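Local coordinates for protein Blo t 1 allergen (Blomia tropicalis, PDB 5JT8) that is a tropical mite allergen of the papain family, probably a cysteine protease made as a proenzyme with an inhibitory propeptide, at residues 164-177 and 188-200. Sequence-based numbering, arbitrary orientation.
Sequences ELVDCTYNRYDPSY and TEAFKYMIRTGLV. Unlike the reference sequence in segment 164-177: Pro-175 (reference Ser). With NO3 (nitrate ion), chain G.
Glu-164 and Leu-165, on helix 164-168, meet helix 188-196 and the residues that follow it; the helix axes stand nearly perpendicular, at 95°, and approach to 10.4 Å. Tyr-193 lies at the centre of the contact, touching Glu-164, Leu-165, Cys-168, Thr-169 and Tyr-177. Its side chain swings away from its own backbone N, which sends the ring to the first helix, where OH donates to Glu-164 OE2 at 2.7 Å, from above the carboxylate plane. The other oxygen, OE1, accepts Val-200 N at 3.0 Å nearly along its C-O axis, with an N-H...O angle of 165°. One extended glutamate thus ties the first helix to the chain beyond the second, and Arg-222, salt-bridged to OE2, also binds Gly-198 O, which probably stabilises the buried carboxylate's negative charge. Beside it, Leu-165 CG packs 3.7 Å from Leu-199 CD2, the two side chains crossing at about a right angle. Tyr-177 approaches Tyr-193 obliquely, ring planes at 57°, its OH 3.4 Å from Tyr-193 CA. By exposed Ser-176, one water links Ser-176 O, Glu-189 OE2 and Lys-192 NZ. The Cys-168–Cys-214 disulfide binds the first helix to a further loop, while Ala-190 and Met-194 pack on helix 139-154 and Phe-191 on strands 227-230 and 329-332.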
loop_
_atom_site.group_PDB
_atom_site.type_symbol
_atom_site.label_atom_id
_atom_site.label_comp_id
_atom_site.label_asym_id
_atom_site.label_seq_id
_atom_site.Cartn_x
_atom_site.Cartn_y
_atom_site.Cartn_z
ATOM N N GLU A 164 -15.687 4.152 -2.643
ATOM C CA GLU A 164 -16.098 5.279 -3.467
ATOM C C GLU A 164 -14.982 5.618 -4.458
ATOM O O GLU A 164 -15.251 6.022 -5.586
ATOM C CB GLU A 164 -16.446 6.517 -2.630
ATOM C CG GLU A 164 -16.924 7.685 -3.512
ATOM C CD GLU A 164 -17.294 8.940 -2.758
ATOM O OE1 GLU A 164 -17.064 9.007 -1.527
ATOM O OE2 GLU A 164 -17.803 9.881 -3.411
ATOM N N LEU A 165 -13.732 5.468 -4.030
ATOM C CA LEU A 165 -12.604 5.668 -4.932
ATOM C C LEU A 165 -12.617 4.607 -6.037
ATOM O O LEU A 165 -12.458 4.918 -7.225
ATOM C CB LEU A 165 -11.279 5.622 -4.172
ATOM C CG LEU A 165 -10.912 6.859 -3.353
ATOM C CD1 LEU A 165 -9.647 6.618 -2.548
ATOM C CD2 LEU A 165 -10.776 8.114 -4.257
ATOM N N VAL A 166 -12.827 3.360 -5.637
ATOM C CA VAL A 166 -12.803 2.235 -6.560
ATOM C C VAL A 166 -13.824 2.416 -7.676
ATOM O O VAL A 166 -13.537 2.156 -8.849
ATOM C CB VAL A 166 -13.056 0.921 -5.812
ATOM C CG1 VAL A 166 -13.385 -0.212 -6.777
ATOM C CG2 VAL A 166 -11.845 0.573 -4.940
ATOM N N ASP A 167 -15.001 2.917 -7.321
ATOM C CA ASP A 167 -16.079 3.002 -8.286
ATOM C C ASP A 167 -16.120 4.299 -9.059
ATOM O O ASP A 167 -16.484 4.311 -10.227
ATOM C CB ASP A 167 -17.402 2.795 -7.579
ATOM C CG ASP A 167 -17.487 1.440 -6.938
ATOM O OD1 ASP A 167 -16.714 0.546 -7.345
ATOM O OD2 ASP A 167 -18.314 1.274 -6.027
ATOM N N CYS A 168 -15.747 5.392 -8.415
ATOM C CA CYS A 168 -16.053 6.680 -8.989
ATOM C C CYS A 168 -14.850 7.306 -9.679
ATOM O O CYS A 168 -14.985 8.347 -10.317
ATOM C CB CYS A 168 -16.624 7.598 -7.915
ATOM S SG CYS A 168 -18.121 6.899 -7.147
ATOM N N THR A 169 -13.686 6.664 -9.560
ATOM C CA THR A 169 -12.527 7.025 -10.380
ATOM C C THR A 169 -12.345 5.986 -11.476
ATOM O O THR A 169 -11.379 6.037 -12.245
ATOM C CB THR A 169 -11.199 7.137 -9.563
ATOM O OG1 THR A 169 -10.809 5.846 -9.083
ATOM C CG2 THR A 169 -11.354 8.067 -8.395
ATOM N N TYR A 170 -13.293 5.052 -11.542
ATOM C CA TYR A 170 -13.303 4.015 -12.565
ATOM C C TYR A 170 -13.418 4.624 -13.965
ATOM O O TYR A 170 -14.415 5.282 -14.283
ATOM C CB TYR A 170 -14.464 3.043 -12.317
ATOM C CG TYR A 170 -14.389 1.767 -13.129
ATOM C CD1 TYR A 170 -13.191 1.087 -13.282
ATOM C CD2 TYR A 170 -15.518 1.233 -13.720
ATOM C CE1 TYR A 170 -13.122 -0.085 -14.013
ATOM C CE2 TYR A 170 -15.460 0.063 -14.445
ATOM C CZ TYR A 170 -14.260 -0.594 -14.591
ATOM O OH TYR A 170 -14.205 -1.767 -15.322
ATOM N N ASN A 171 -12.405 4.378 -14.794
ATOM C CA ASN A 171 -12.303 5.000 -16.123
ATOM C C ASN A 171 -13.574 4.859 -16.968
ATOM O O ASN A 171 -14.007 5.820 -17.608
ATOM C CB ASN A 171 -11.116 4.410 -16.889
ATOM C CG ASN A 171 -10.734 5.234 -18.113
ATOM O OD1 ASN A 171 -11.439 6.159 -18.507
ATOM N ND2 ASN A 171 -9.603 4.897 -18.715
ATOM N N ARG A 172 -14.174 3.674 -16.957
ATOM C CA ARG A 172 -15.420 3.438 -17.703
ATOM C C ARG A 172 -16.587 4.299 -17.205
ATOM O O ARG A 172 -17.506 4.608 -17.960
ATOM C CB ARG A 172 -15.815 1.964 -17.631
ATOM C CG ARG A 172 -15.005 1.049 -18.529
ATOM C CD ARG A 172 -15.930 0.051 -19.258
ATOM N NE ARG A 172 -16.122 -1.175 -18.495
ATOM C CZ ARG A 172 -16.996 -2.127 -18.803
ATOM N NH1 ARG A 172 -17.777 -2.006 -19.868
ATOM N NH2 ARG A 172 -17.084 -3.203 -18.039
ATOM N N TYR A 173 -16.554 4.667 -15.929
ATOM C CA TYR A 173 -17.599 5.498 -15.350
ATOM C C TYR A 173 -17.359 6.972 -15.656
ATOM O O TYR A 173 -18.260 7.683 -16.115
ATOM C CB TYR A 173 -17.682 5.300 -13.823
ATOM C CG TYR A 173 -18.618 6.298 -13.168
ATOM C CD1 TYR A 173 -20.005 6.161 -13.277
ATOM C CD2 TYR A 173 -18.122 7.397 -12.474
ATOM C CE1 TYR A 173 -20.863 7.082 -12.695
ATOM C CE2 TYR A 173 -18.972 8.323 -11.896
ATOM C CZ TYR A 173 -20.335 8.157 -12.005
ATOM O OH TYR A 173 -21.169 9.079 -11.423
ATOM N N ASP A 174 -16.136 7.419 -15.364
ATOM C CA ASP A 174 -15.734 8.801 -15.567
ATOM C C ASP A 174 -14.375 8.807 -16.272
ATOM O O ASP A 174 -13.335 8.594 -15.635
ATOM C CB ASP A 174 -15.676 9.550 -14.224
ATOM C CG ASP A 174 -15.440 11.050 -14.386
ATOM O OD1 ASP A 174 -14.952 11.489 -15.452
ATOM O OD2 ASP A 174 -15.741 11.804 -13.436
ATOM N N PRO A 175 -14.382 9.031 -17.596
ATOM C CA PRO A 175 -13.160 9.057 -18.413
ATOM C C PRO A 175 -12.164 10.160 -18.027
ATOM O O PRO A 175 -11.024 10.124 -18.487
ATOM C CB PRO A 175 -13.693 9.270 -19.846
ATOM C CG PRO A 175 -15.129 9.674 -19.702
ATOM C CD PRO A 175 -15.600 9.035 -18.430
ATOM N N SER A 176 -12.569 11.103 -17.181
ATOM C CA SER A 176 -11.646 12.118 -16.709
ATOM C C SER A 176 -10.700 11.543 -15.645
ATOM O O SER A 176 -9.782 12.235 -15.196
ATOM C CB SER A 176 -12.402 13.325 -16.151
ATOM O OG SER A 176 -12.952 13.048 -14.876
ATOM N N TYR A 177 -10.938 10.289 -15.238
ATOM C CA TYR A 177 -10.025 9.577 -14.331
ATOM C C TYR A 177 -9.427 8.362 -15.025
ATOM O O TYR A 177 -10.037 7.805 -15.933
ATOM C CB TYR A 177 -10.736 9.133 -13.045
ATOM C CG TYR A 177 -11.154 10.282 -12.161
ATOM C CD1 TYR A 177 -10.299 10.782 -11.189
ATOM C CD2 TYR A 177 -12.407 10.871 -12.304
ATOM C CE1 TYR A 177 -10.682 11.853 -10.374
ATOM C CE2 TYR A 177 -12.800 11.932 -11.503
ATOM C CZ TYR A 177 -11.937 12.413 -10.535
ATOM O OH TYR A 177 -12.333 13.464 -9.735
ATOM N N THR A 188 -2.500 8.999 -7.194
ATOM C CA THR A 188 -2.569 10.403 -7.610
ATOM C C THR A 188 -3.974 10.721 -8.130
ATOM O O THR A 188 -4.542 11.767 -7.824
ATOM C CB THR A 188 -1.535 10.750 -8.704
ATOM O OG1 THR A 188 -1.614 9.777 -9.746
ATOM C CG2 THR A 188 -0.112 10.763 -8.119
ATOM N N GLU A 189 -4.527 9.790 -8.889
ATOM C CA GLU A 189 -5.871 9.927 -9.389
ATOM C C GLU A 189 -6.856 9.955 -8.232
ATOM O O GLU A 189 -7.835 10.696 -8.275
ATOM C CB GLU A 189 -6.187 8.802 -10.350
ATOM C CG GLU A 189 -5.466 8.912 -11.707
ATOM C CD GLU A 189 -5.922 10.104 -12.551
ATOM O OE1 GLU A 189 -5.371 11.206 -12.370
ATOM O OE2 GLU A 189 -6.827 9.944 -13.401
ATOM N N ALA A 190 -6.573 9.179 -7.186
ATOM C CA ALA A 190 -7.432 9.156 -6.009
ATOM C C ALA A 190 -7.442 10.507 -5.291
ATOM O O ALA A 190 -8.502 11.003 -4.906
ATOM C CB ALA A 190 -6.987 8.036 -5.053
ATOM N N PHE A 191 -6.257 11.095 -5.094
ATOM C CA PHE A 191 -6.165 12.417 -4.481
ATOM C C PHE A 191 -6.887 13.451 -5.325
ATOM O O PHE A 191 -7.542 14.336 -4.790
ATOM C CB PHE A 191 -4.709 12.839 -4.300
ATOM C CG PHE A 191 -4.009 12.115 -3.205
ATOM C CD1 PHE A 191 -4.588 12.017 -1.941
ATOM C CD2 PHE A 191 -2.790 11.508 -3.439
ATOM C CE1 PHE A 191 -3.947 11.338 -0.929
ATOM C CE2 PHE A 191 -2.132 10.825 -2.429
ATOM C CZ PHE A 191 -2.704 10.741 -1.171
ATOM N N LYS A 192 -6.743 13.339 -6.649
ATOM C CA LYS A 192 -7.457 14.217 -7.581
ATOM C C LYS A 192 -8.961 14.197 -7.280
ATOM O O LYS A 192 -9.633 15.232 -7.259
ATOM C CB LYS A 192 -7.189 13.785 -9.026
ATOM C CG LYS A 192 -7.957 14.552 -10.086
ATOM C CD LYS A 192 -7.661 14.023 -11.499
ATOM C CE LYS A 192 -6.196 14.237 -11.872
ATOM N NZ LYS A 192 -5.862 13.592 -13.177
ATOM N N TYR A 193 -9.485 13.000 -7.050
ATOM C CA TYR A 193 -10.889 12.831 -6.743
ATOM C C TYR A 193 -11.204 13.465 -5.384
ATOM O O TYR A 193 -12.260 14.056 -5.180
ATOM C CB TYR A 193 -11.248 11.349 -6.760
ATOM C CG TYR A 193 -12.705 11.086 -6.529
ATOM C CD1 TYR A 193 -13.204 10.950 -5.237
ATOM C CD2 TYR A 193 -13.590 10.973 -7.603
ATOM C CE1 TYR A 193 -14.539 10.724 -5.013
ATOM C CE2 TYR A 193 -14.937 10.736 -7.391
ATOM C CZ TYR A 193 -15.404 10.605 -6.094
ATOM O OH TYR A 193 -16.732 10.367 -5.863
ATOM N N MET A 194 -10.261 13.362 -4.465
ATOM C CA MET A 194 -10.437 13.931 -3.140
ATOM C C MET A 194 -10.471 15.459 -3.186
ATOM O O MET A 194 -11.114 16.098 -2.363
ATOM C CB MET A 194 -9.323 13.438 -2.221
ATOM C CG MET A 194 -9.543 12.017 -1.756
ATOM S SD MET A 194 -8.436 11.671 -0.390
ATOM C CE MET A 194 -7.833 10.054 -0.870
ATOM N N ILE A 195 -9.804 16.041 -4.174
ATOM C CA ILE A 195 -9.859 17.486 -4.376
ATOM C C ILE A 195 -11.169 17.914 -5.002
ATOM O O ILE A 195 -11.875 18.781 -4.481
ATOM C CB ILE A 195 -8.698 17.971 -5.278
ATOM C CG1 ILE A 195 -7.361 17.844 -4.545
ATOM C CG2 ILE A 195 -8.912 19.419 -5.728
ATOM C CD1 ILE A 195 -6.178 17.876 -5.487
ATOM N N ARG A 196 -11.505 17.309 -6.133
ATOM C CA ARG A 196 -12.608 17.826 -6.926
ATOM C C ARG A 196 -13.968 17.455 -6.354
ATOM O O ARG A 196 -14.945 18.188 -6.525
ATOM C CB ARG A 196 -12.481 17.327 -8.364
ATOM C CG ARG A 196 -11.206 17.796 -9.049
ATOM C CD ARG A 196 -11.052 17.186 -10.435
ATOM N NE ARG A 196 -9.763 17.528 -11.031
ATOM C CZ ARG A 196 -9.276 16.985 -12.145
ATOM N NH1 ARG A 196 -9.970 16.059 -12.801
ATOM N NH2 ARG A 196 -8.090 17.363 -12.599
ATOM N N THR A 197 -14.037 16.317 -5.672
ATOM C CA THR A 197 -15.327 15.755 -5.237
ATOM C C THR A 197 -15.363 15.504 -3.728
ATOM O O THR A 197 -16.368 15.745 -3.075
ATOM C CB THR A 197 -15.616 14.429 -5.966
ATOM O OG1 THR A 197 -15.572 14.649 -7.382
ATOM C CG2 THR A 197 -16.993 13.845 -5.577
ATOM N N GLY A 198 -14.242 15.036 -3.184
ATOM C CA GLY A 198 -14.165 14.612 -1.796
ATOM C C GLY A 198 -14.741 13.224 -1.567
ATOM O O GLY A 198 -15.514 12.728 -2.376
ATOM N N LEU A 199 -14.361 12.592 -0.456
ATOM C CA LEU A 199 -14.857 11.258 -0.117
ATOM C C LEU A 199 -15.781 11.289 1.087
ATOM O O LEU A 199 -15.521 12.015 2.043
ATOM C CB LEU A 199 -13.700 10.299 0.175
ATOM C CG LEU A 199 -12.793 9.911 -0.983
ATOM C CD1 LEU A 199 -11.537 9.201 -0.441
ATOM C CD2 LEU A 199 -13.552 9.032 -1.968
ATOM N N VAL A 200 -16.858 10.506 1.047
ATOM C CA VAL A 200 -17.690 10.337 2.232
ATOM C C VAL A 200 -17.030 9.283 3.114
ATOM O O VAL A 200 -16.095 8.597 2.687
ATOM C CB VAL A 200 -19.142 9.906 1.907
ATOM C CG1 VAL A 200 -19.856 10.972 1.082
ATOM C CG2 VAL A 200 -19.164 8.545 1.216
HETATM N N NO3 G . 0.435 7.008 -8.033
HETATM O O1 NO3 G . 0.034 7.144 -6.842
HETATM O O2 NO3 G . -0.423 6.869 -8.941
HETATM O O3 NO3 G . 1.676 7.018 -8.311
HETATM O O HOH W 1 -7.132 12.057 -15.175
HETATM O O HOH W 2 -13.086 14.891 -12.749
HETATM O O HOH W 3 -15.074 13.506 -9.577
#